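Local atomic coordinates of sialidase B (Streptococcus pneumoniae serotype 4, PDB entry 4XJW), a protein that hydrolyses alpha-(2->3)-, alpha-(2->6)- and alpha-(2->8)-linked terminal sialic acids of glycoconjugates and acts as an intramolecular trans-sialidase. Residues L452-G457 and G552-A557; T501-M506 and Y613-I618; F517-T522 and S579-G584. The protein carries 1 engineered substitution. All coordinates share one frame; numbering follows the deposited sequence.

Contact 1 of 3, residues L452-G457 and G552-A557. With OPX ((1s,3R,4S)-1-[(cyclohexylamino)methyl]-3,4-dihydroxycyclopentanesulfonic acid), chain B.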
loop_
_atom_site.group_PDB
_atom_site.type_symbol
_atom_site.label_atom_id
_atom_site.label_comp_id
_atom_site.label_asym_id
_atom_site.label_seq_id
_atom_site.Cartn_x
_atom_site.Cartn_y
_atom_site.Cartn_z
ATOM N N LEU A 452 4.808 -14.806 -5.087
ATOM C CA LEU A 452 4.296 -14.121 -6.262
ATOM C C LEU A 452 4.871 -12.717 -6.360
ATOM O O LEU A 452 4.968 -12.001 -5.363
ATOM C CB LEU A 452 2.777 -14.061 -6.213
ATOM C CG LEU A 452 2.052 -13.600 -7.471
ATOM C CD1 LEU A 452 2.187 -14.607 -8.590
ATOM C CD2 LEU A 452 0.585 -13.367 -7.134
ATOM N N CYS A 453 5.249 -12.322 -7.568
ATOM C CA CYS A 453 5.658 -10.944 -7.801
ATOM C C CYS A 453 4.423 -10.078 -7.977
ATOM O O CYS A 453 3.617 -10.312 -8.885
ATOM C CB CYS A 453 6.527 -10.836 -9.053
ATOM S SG CYS A 453 8.045 -11.822 -8.959
ATOM N N PRO A 454 4.251 -9.070 -7.111
ATOM C CA PRO A 454 3.024 -8.269 -7.244
ATOM C C PRO A 454 3.020 -7.390 -8.478
ATOM O O PRO A 454 4.069 -6.929 -8.939
ATOM C CB PRO A 454 3.020 -7.403 -5.992
ATOM C CG PRO A 454 4.447 -7.368 -5.512
ATOM C CD PRO A 454 5.084 -8.664 -5.963
ATOM N N GLY A 455 1.825 -7.168 -9.018
ATOM C CA GLY A 455 1.655 -6.268 -10.135
ATOM C C GLY A 455 0.874 -6.909 -11.258
ATOM O O GLY A 455 -0.295 -7.268 -11.091
ATOM N N GLN A 456 1.520 -7.031 -12.408
ATOM C CA GLN A 456 0.916 -7.595 -13.610
ATOM C C GLN A 456 1.522 -8.938 -13.936
ATOM O O GLN A 456 2.726 -9.156 -13.774
ATOM C CB GLN A 456 1.121 -6.653 -14.813
ATOM C CG GLN A 456 0.494 -5.260 -14.651
ATOM C CD GLN A 456 0.657 -4.361 -15.870
ATOM O OE1 GLN A 456 1.400 -4.679 -16.803
ATOM N NE2 GLN A 456 -0.041 -3.226 -15.865
ATOM N N GLY A 457 0.681 -9.853 -14.398
ATOM C CA GLY A 457 1.156 -10.990 -15.163
ATOM C C GLY A 457 1.286 -10.503 -16.596
ATOM O O GLY A 457 0.948 -9.340 -16.901
ATOM N N GLY A 552 16.320 -2.805 -1.587
ATOM C CA GLY A 552 15.551 -2.728 -2.836
ATOM C C GLY A 552 14.074 -2.427 -2.653
ATOM O O GLY A 552 13.572 -2.425 -1.532
ATOM N N THR A 553 13.386 -2.197 -3.779
ATOM C CA THR A 553 11.941 -1.932 -3.809
ATOM C C THR A 553 11.376 -2.505 -5.099
ATOM O O THR A 553 12.068 -2.545 -6.107
ATOM C CB THR A 553 11.643 -0.399 -3.765
ATOM O OG1 THR A 553 12.238 0.160 -2.584
ATOM C CG2 THR A 553 10.157 -0.126 -3.694
ATOM N N GLN A 554 10.121 -2.955 -5.062
ATOM C CA GLN A 554 9.424 -3.393 -6.258
ATOM C C GLN A 554 9.561 -2.326 -7.352
ATOM O O GLN A 554 9.530 -1.116 -7.067
ATOM C CB GLN A 554 7.945 -3.623 -5.932
ATOM C CG GLN A 554 7.113 -4.201 -7.090
ATOM C CD GLN A 554 5.728 -3.585 -7.201
ATOM O OE1 GLN A 554 5.434 -2.569 -6.579
ATOM N NE2 GLN A 554 4.867 -4.207 -7.995
ATOM N N VAL A 555 9.738 -2.785 -8.595
ATOM C CA VAL A 555 9.741 -1.910 -9.763
ATOM C C VAL A 555 8.609 -2.374 -10.671
ATOM O O VAL A 555 8.461 -3.577 -10.949
ATOM C CB VAL A 555 11.097 -1.949 -10.521
ATOM C CG1 VAL A 555 11.507 -3.379 -10.841
ATOM C CG2 VAL A 555 11.049 -1.124 -11.793
ATOM N N SER A 556 7.787 -1.436 -11.120
ATOM C CA SER A 556 6.758 -1.795 -12.090
ATOM C C SER A 556 7.204 -1.309 -13.460
ATOM O O SER A 556 8.044 -0.406 -13.559
ATOM C CB SER A 556 5.395 -1.250 -11.685
ATOM O OG SER A 556 5.417 0.136 -11.386
ATOM N N ALA A 557 6.683 -1.933 -14.512
ATOM C CA ALA A 557 7.244 -1.738 -15.848
ATOM C C ALA A 557 6.204 -1.995 -16.902
ATOM O O ALA A 557 5.467 -2.973 -16.810
ATOM C CB ALA A 557 8.418 -2.670 -16.052
HETATM C CAF OPX B . -3.604 1.092 -24.937
HETATM C CAG OPX B . -3.774 -0.091 -25.845
HETATM C CAH OPX B . -3.876 0.703 -23.520
HETATM C CAI OPX B . -2.891 -1.225 -25.417
HETATM C CAJ OPX B . -3.017 -0.442 -23.067
HETATM C CAK OPX B . -2.610 -3.359 -22.403
HETATM C CAL OPX B . -0.367 -3.666 -21.210
HETATM C CAM OPX B . -2.253 -4.937 -20.451
HETATM C CAO OPX B . -0.158 -4.124 -19.813
HETATM C CAP OPX B . -1.512 -4.313 -19.278
HETATM C CAQ OPX B . -3.157 -1.622 -23.998
HETATM C CAR OPX B . -1.619 -4.334 -21.696
HETATM N NAN OPX B . -2.203 -2.688 -23.648
HETATM O OAA OPX B . -0.572 -4.999 -24.043
HETATM O OAB OPX B . -0.170 -6.507 -22.180
HETATM O OAC OPX B . 0.574 -3.207 -19.077
HETATM O OAD OPX B . -2.123 -3.135 -18.947
HETATM O OAE OPX B . -2.354 -6.413 -23.174
HETATM S SAS OPX B . -1.156 -5.635 -22.840
HETATM O O HOH W 1 4.053 -5.387 -16.258
#

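Contact 2 of 3, residues T501-M506 and Y613-I618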
loop_
_atom_site.group_PDB
_atom_site.type_symbol
_atom_site.label_atom_id
_atom_site.label_comp_id
_atom_site.label_asym_id
_atom_site.label_seq_id
_atom_site.Cartn_x
_atom_site.Cartn_y
_atom_site.Cartn_z
ATOM N N THR A 501 14.556 -10.646 -2.063
ATOM C CA THR A 501 13.169 -10.353 -2.423
ATOM C C THR A 501 13.176 -9.870 -3.872
ATOM O O THR A 501 13.127 -8.673 -4.136
ATOM C CB THR A 501 12.588 -9.280 -1.477
ATOM O OG1 THR A 501 12.786 -9.700 -0.120
ATOM C CG2 THR A 501 11.103 -9.091 -1.696
ATOM N N ALA A 502 13.246 -10.818 -4.810
ATOM C CA ALA A 502 13.474 -10.511 -6.223
ATOM C C ALA A 502 12.175 -10.280 -6.975
ATOM O O ALA A 502 11.835 -11.025 -7.899
ATOM C CB ALA A 502 14.269 -11.615 -6.882
ATOM N N GLU A 503 11.459 -9.239 -6.567
ATOM C CA GLU A 503 10.198 -8.877 -7.195
ATOM C C GLU A 503 10.447 -8.430 -8.631
ATOM O O GLU A 503 11.212 -7.496 -8.873
ATOM C CB GLU A 503 9.525 -7.773 -6.385
ATOM C CG GLU A 503 8.953 -8.268 -5.059
ATOM C CD GLU A 503 8.858 -7.189 -3.998
ATOM O OE1 GLU A 503 8.139 -7.420 -3.000
ATOM O OE2 GLU A 503 9.501 -6.123 -4.148
ATOM N N ALA A 504 9.755 -9.066 -9.574
ATOM C CA ALA A 504 10.064 -8.934 -10.995
ATOM C C ALA A 504 8.811 -8.563 -11.763
ATOM O O ALA A 504 7.732 -9.062 -11.453
ATOM C CB ALA A 504 10.608 -10.236 -11.523
ATOM N N GLN A 505 8.969 -7.728 -12.787
ATOM C CA GLN A 505 7.864 -7.380 -13.668
ATOM C C GLN A 505 8.364 -7.428 -15.100
ATOM O O GLN A 505 9.531 -7.142 -15.373
ATOM C CB GLN A 505 7.320 -6.000 -13.303
ATOM C CG GLN A 505 6.468 -5.977 -12.019
ATOM C CD GLN A 505 5.101 -6.659 -12.190
ATOM O OE1 GLN A 505 4.106 -6.006 -12.528
ATOM N NE2 GLN A 505 5.051 -7.961 -11.932
ATOM N N MET A 506 7.473 -7.787 -16.019
ATOM C CA MET A 506 7.849 -8.125 -17.391
ATOM C C MET A 506 7.228 -7.163 -18.404
ATOM O O MET A 506 6.161 -6.609 -18.173
ATOM C CB MET A 506 7.375 -9.543 -17.725
ATOM C CG MET A 506 7.973 -10.663 -16.857
ATOM S SD MET A 506 7.060 -12.205 -17.005
ATOM C CE MET A 506 5.631 -11.871 -15.964
ATOM N N TYR A 613 8.052 7.209 -1.633
ATOM C CA TYR A 613 7.561 6.489 -2.801
ATOM C C TYR A 613 8.049 5.061 -2.701
ATOM O O TYR A 613 9.257 4.818 -2.698
ATOM C CB TYR A 613 8.105 7.133 -4.079
ATOM C CG TYR A 613 7.444 6.660 -5.363
ATOM C CD1 TYR A 613 7.882 5.521 -6.045
ATOM C CD2 TYR A 613 6.401 7.383 -5.914
ATOM C CE1 TYR A 613 7.266 5.114 -7.259
ATOM C CE2 TYR A 613 5.787 6.999 -7.101
ATOM C CZ TYR A 613 6.215 5.863 -7.761
ATOM O OH TYR A 613 5.567 5.532 -8.935
ATOM N N ALA A 614 7.131 4.109 -2.583
ATOM C CA ALA A 614 7.523 2.728 -2.357
ATOM C C ALA A 614 7.025 1.812 -3.468
ATOM O O ALA A 614 7.416 1.996 -4.613
ATOM C CB ALA A 614 7.109 2.251 -0.949
ATOM N N TYR A 615 6.194 0.825 -3.150
ATOM C CA TYR A 615 5.678 -0.045 -4.193
ATOM C C TYR A 615 4.742 0.741 -5.106
ATOM O O TYR A 615 4.105 1.723 -4.689
ATOM C CB TYR A 615 4.943 -1.265 -3.630
ATOM C CG TYR A 615 5.817 -2.365 -3.085
ATOM C CD1 TYR A 615 6.989 -2.086 -2.389
ATOM C CD2 TYR A 615 5.447 -3.694 -3.220
ATOM C CE1 TYR A 615 7.767 -3.112 -1.867
ATOM C CE2 TYR A 615 6.219 -4.715 -2.703
ATOM C CZ TYR A 615 7.365 -4.414 -2.014
ATOM O OH TYR A 615 8.138 -5.431 -1.484
ATOM N N SER A 616 4.672 0.303 -6.354
ATOM C CA SER A 616 3.932 1.049 -7.347
ATOM C C SER A 616 3.350 0.175 -8.435
ATOM O O SER A 616 3.789 -0.948 -8.693
ATOM C CB SER A 616 4.826 2.125 -7.957
ATOM O OG SER A 616 5.828 1.528 -8.772
ATOM N N ALA A 617 2.328 0.733 -9.080
ATOM C CA ALA A 617 1.666 0.108 -10.207
ATOM C C ALA A 617 1.544 1.139 -11.320
ATOM O O ALA A 617 1.138 2.290 -11.077
ATOM C CB ALA A 617 0.293 -0.400 -9.774
ATOM N N ILE A 618 1.900 0.739 -12.542
ATOM C CA ILE A 618 1.685 1.608 -13.693
ATOM C C ILE A 618 0.961 0.905 -14.831
ATOM O O ILE A 618 1.155 -0.285 -15.082
ATOM C CB ILE A 618 2.995 2.250 -14.207
ATOM C CG1 ILE A 618 4.034 1.188 -14.585
ATOM C CG2 ILE A 618 3.552 3.251 -13.175
ATOM C CD1 ILE A 618 5.251 1.799 -15.281
#

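Contact 3 of 3, residues F517-T522 and S579-G584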
loop_
_atom_site.group_PDB
_atom_site.type_symbol
_atom_site.label_atom_id
_atom_site.label_comp_id
_atom_site.label_asym_id
_atom_site.label_seq_id
_atom_site.Cartn_x
_atom_site.Cartn_y
_atom_site.Cartn_z
ATOM N N PHE A 517 12.357 -6.946 -15.467
ATOM C CA PHE A 517 13.097 -6.054 -14.576
ATOM C C PHE A 517 12.836 -6.488 -13.148
ATOM O O PHE A 517 11.693 -6.758 -12.776
ATOM C CB PHE A 517 12.657 -4.600 -14.775
ATOM C CG PHE A 517 12.841 -4.107 -16.184
ATOM C CD1 PHE A 517 14.071 -3.620 -16.614
ATOM C CD2 PHE A 517 11.795 -4.155 -17.083
ATOM C CE1 PHE A 517 14.244 -3.169 -17.903
ATOM C CE2 PHE A 517 11.962 -3.710 -18.388
ATOM C CZ PHE A 517 13.186 -3.221 -18.800
ATOM N N PHE A 518 13.884 -6.580 -12.334
ATOM C CA PHE A 518 13.674 -7.046 -10.968
ATOM C C PHE A 518 14.553 -6.425 -9.899
ATOM O O PHE A 518 15.653 -5.947 -10.160
ATOM C CB PHE A 518 13.684 -8.582 -10.872
ATOM C CG PHE A 518 15.009 -9.229 -11.225
ATOM C CD1 PHE A 518 15.405 -9.350 -12.547
ATOM C CD2 PHE A 518 15.828 -9.736 -10.225
ATOM C CE1 PHE A 518 16.613 -9.964 -12.874
ATOM C CE2 PHE A 518 17.022 -10.356 -10.539
ATOM C CZ PHE A 518 17.416 -10.467 -11.869
ATOM N N ARG A 519 14.004 -6.429 -8.695
ATOM C CA ARG A 519 14.643 -5.911 -7.498
ATOM C C ARG A 519 15.772 -6.841 -7.065
ATOM O O ARG A 519 15.649 -8.063 -7.184
ATOM C CB ARG A 519 13.561 -5.831 -6.413
ATOM C CG ARG A 519 14.035 -5.506 -5.015
ATOM C CD ARG A 519 12.834 -5.542 -4.079
ATOM N NE ARG A 519 13.249 -5.496 -2.683
ATOM C CZ ARG A 519 12.408 -5.518 -1.659
ATOM N NH1 ARG A 519 11.103 -5.578 -1.880
ATOM N NH2 ARG A 519 12.873 -5.471 -0.418
ATOM N N THR A 520 16.862 -6.257 -6.552
ATOM C CA THR A 520 18.024 -7.018 -6.080
ATOM C C THR A 520 18.516 -6.505 -4.730
ATOM O O THR A 520 17.869 -5.683 -4.080
ATOM C CB THR A 520 19.222 -6.956 -7.054
ATOM O OG1 THR A 520 19.809 -5.647 -7.033
ATOM C CG2 THR A 520 18.796 -7.311 -8.472
ATOM N N THR A 521 19.700 -6.972 -4.333
ATOM C CA THR A 521 20.320 -6.556 -3.077
ATOM C C THR A 521 21.552 -5.698 -3.344
ATOM O O THR A 521 22.313 -5.387 -2.430
ATOM C CB THR A 521 20.720 -7.772 -2.231
ATOM O OG1 THR A 521 21.477 -8.687 -3.035
ATOM C CG2 THR A 521 19.493 -8.473 -1.671
ATOM N N THR A 522 21.738 -5.317 -4.604
ATOM C CA THR A 522 22.945 -4.622 -5.058
ATOM C C THR A 522 22.814 -3.103 -5.131
ATOM O O THR A 522 23.797 -2.416 -5.405
ATOM C CB THR A 522 23.369 -5.095 -6.470
ATOM O OG1 THR A 522 22.475 -4.548 -7.450
ATOM C CG2 THR A 522 23.356 -6.602 -6.566
ATOM N N SER A 579 19.078 5.743 -0.434
ATOM C CA SER A 579 18.891 5.979 0.997
ATOM C C SER A 579 17.606 5.390 1.578
ATOM O O SER A 579 17.622 4.782 2.646
ATOM C CB SER A 579 18.934 7.483 1.264
ATOM O OG SER A 579 18.808 7.760 2.640
ATOM N N GLY A 580 16.483 5.585 0.887
ATOM C CA GLY A 580 15.210 5.122 1.404
ATOM C C GLY A 580 14.219 4.928 0.279
ATOM O O GLY A 580 14.577 5.035 -0.890
ATOM N N ARG A 581 12.972 4.629 0.634
ATOM C CA ARG A 581 11.916 4.507 -0.368
ATOM C C ARG A 581 11.274 5.877 -0.572
ATOM O O ARG A 581 10.279 6.235 0.070
ATOM C CB ARG A 581 10.908 3.429 0.040
ATOM C CG ARG A 581 11.465 2.029 -0.119
ATOM C CD ARG A 581 10.488 0.925 0.213
ATOM N NE ARG A 581 11.068 -0.399 -0.057
ATOM C CZ ARG A 581 10.573 -1.545 0.407
ATOM N NH1 ARG A 581 9.497 -1.527 1.189
ATOM N NH2 ARG A 581 11.146 -2.707 0.098
ATOM N N LYS A 582 11.906 6.661 -1.436
ATOM C CA LYS A 582 11.574 8.063 -1.657
ATOM C C LYS A 582 12.098 8.456 -3.026
ATOM O O LYS A 582 12.775 7.655 -3.692
ATOM C CB LYS A 582 12.173 8.951 -0.554
ATOM C CG LYS A 582 13.672 8.780 -0.334
ATOM C CD LYS A 582 14.145 9.629 0.847
ATOM C CE LYS A 582 15.623 9.388 1.133
ATOM N NZ LYS A 582 16.044 10.053 2.405
ATOM N N GLY A 583 11.749 9.657 -3.477
ATOM C CA GLY A 583 12.242 10.135 -4.757
ATOM C C GLY A 583 11.704 9.320 -5.918
ATOM O O GLY A 583 12.450 8.856 -6.788
ATOM N N GLY A 584 10.387 9.145 -5.933
ATOM C CA GLY A 584 9.754 8.324 -6.954
ATOM C C GLY A 584 9.903 8.896 -8.343
ATOM O O GLY A 584 9.835 10.112 -8.527
HETATM O O HOH W 2 9.955 -5.483 1.114
#

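Contact 1 of 3, residues L452-G457 and G552-A557
Gln-554 reaches across the middle of the sialidase beta-propeller to Pro-454, joining strand 451-459 to the loop leading into strand 556-559; the two strands begin different blades. Its CB lies beside the side chains of Glu-503 and Tyr-615. From there CG leaves anti to the backbone N (chi1 -175°), and a bend at the next torsion turns the amide toward the other segment. The two ends of that amide then separate. OE1 accepts a hydrogen bond from the backbone N of Ser-616, while NE2 donates to Pro-454 O at 3.0 Å. This second bond is noticeably bent (132° at the hydrogen), and NE2 stands above the peptide, 63° out of the carbonyl plane. NE2 also skirts the proline ring, 4.0 Å from Pro-454 CG, and the glutamine and proline side chains pass in opposite senses. With both of its ends held, the buried amide ties its own segment to Pro-454 and to the backbone just after Tyr-615, the nucleophile by similarity.

Farther along, a water joins the segments. It lies 2.8 Å from Gln-456 OE1 and 2.9 Å from Ala-557 O and can donate to either, although further acceptors compete for its protons. Gln-456 extends beyond CG into the optactin pocket, where its NE2 donates to Leu-211 O and makes a weak hydrogen bond to ligand OAC; the firmer bond runs from hydroxyl OAC to Gln-456 OE1, at 2.8 Å.

Contact 2 of 3, residues T501-M506 and Y613-I618
The hydroxyl of Tyr-615 donates a very short hydrogen bond to Glu-503, with 2.5 Å between Tyr-615 OH and Glu-503 OE1. OE1 receives it on its syn lone pair, the side of the second carboxylate oxygen, so Glu-503 OE2 also lies just 3.1 Å from Tyr-615 OH. The carboxylate stands almost perpendicular to the ring (89°), and OE1 sits at the ring edge near its plane, 3.3 Å from Tyr-615 CE2. By similarity Tyr-615 is the sialidase nucleophile and Glu-503 is a predicted active-site residue, and this tyrosine-glutamate pair is a hallmark of sialidase active sites.

Glu-503 places its CG anti to the carbonyl carbon (chi1 -72°) and continues extended, which carries the carboxylate across to the phenol at about a right angle to the tyrosine side chain. In the next shell Arg-519 forms a salt bridge with Glu-503 OE2 and a weak hydrogen bond with the phenol oxygen, while Arg-207 makes a cation-pi contact with the Tyr-615 ring. Gln-554 touches both Glu-503 and Tyr-615, and Glu-631 OE1 accepts from the backbone N of Tyr-615. Behind Glu-503 the backbone is shaped by an inverse gamma turn centred on Ala-502.

Both side chains come from loops just ahead of strands, 504-510 and 616-620, which start separate blades; strand 513-518 flanks the former, and strand 626-631 the latter.

Contact 3 of 3, residues F517-T522 and S579-G584
Arg-519 and Arg-581 bring their guanidinium groups together edge to face, the planes 88° apart. NH2 of Arg-581 stands over one face of the Arg-519 group, 3.3 Å from Arg-519 NH2 and 3.5 Å from Arg-519 CZ, whereas Arg-519 NH2 lies in the plane of the Arg-581 group at its edge. Both chains are extended from CG to NE, but they set out differently. In Arg-519 the CG is anti to the backbone N (chi1 171°); in Arg-581 it is anti to the carbonyl carbon (chi1 -73°), and the two side chains meet at about a right angle. No hydrogen bond can join the two donors directly. A water bridges them instead, accepting from Arg-519 NH1 and Arg-581 NH2, each at 3.2 Å, and it lies in the plane of both groups.

Other partners hold each guanidinium in its rotation. Arg-519 donates from NE to Tyr-551 O and forms a salt bridge through NH1 with Glu-503. Arg-581 is gripped at all three nitrogens, NE by Thr-553 OG1, NH1 by Ser-635 OG and NH2 by Gly-552 O. An inverse gamma turn centred on Arg-581 shapes the loop from which it springs.

Together with Arg-207, the two correspond by similarity to the arginine triad of sialidases, the anion site that takes the carboxylate of sialic acid.

How the contacts relate
From the N terminus the chain first supplies 452-457, then 501-506 and 517-522, then 552-557, 579-584 and 613-618. Contact 1 closes the loop from 452 to 557. Contact 2 opens inside that loop and ends beyond it, so the two cross. Contact 3 is nested within the loop closed by contact 2 and crosses contact 1 as well. Segments 501-506 and 517-522 run into neighbouring strands of one blade sheet, where Gln-505 O and Phe-517 N pair. The backbone around Gly-552 and Thr-553 in contact 1 touches both arginines of contact 3. Four successive blades are thereby drawn around one catalytic centre.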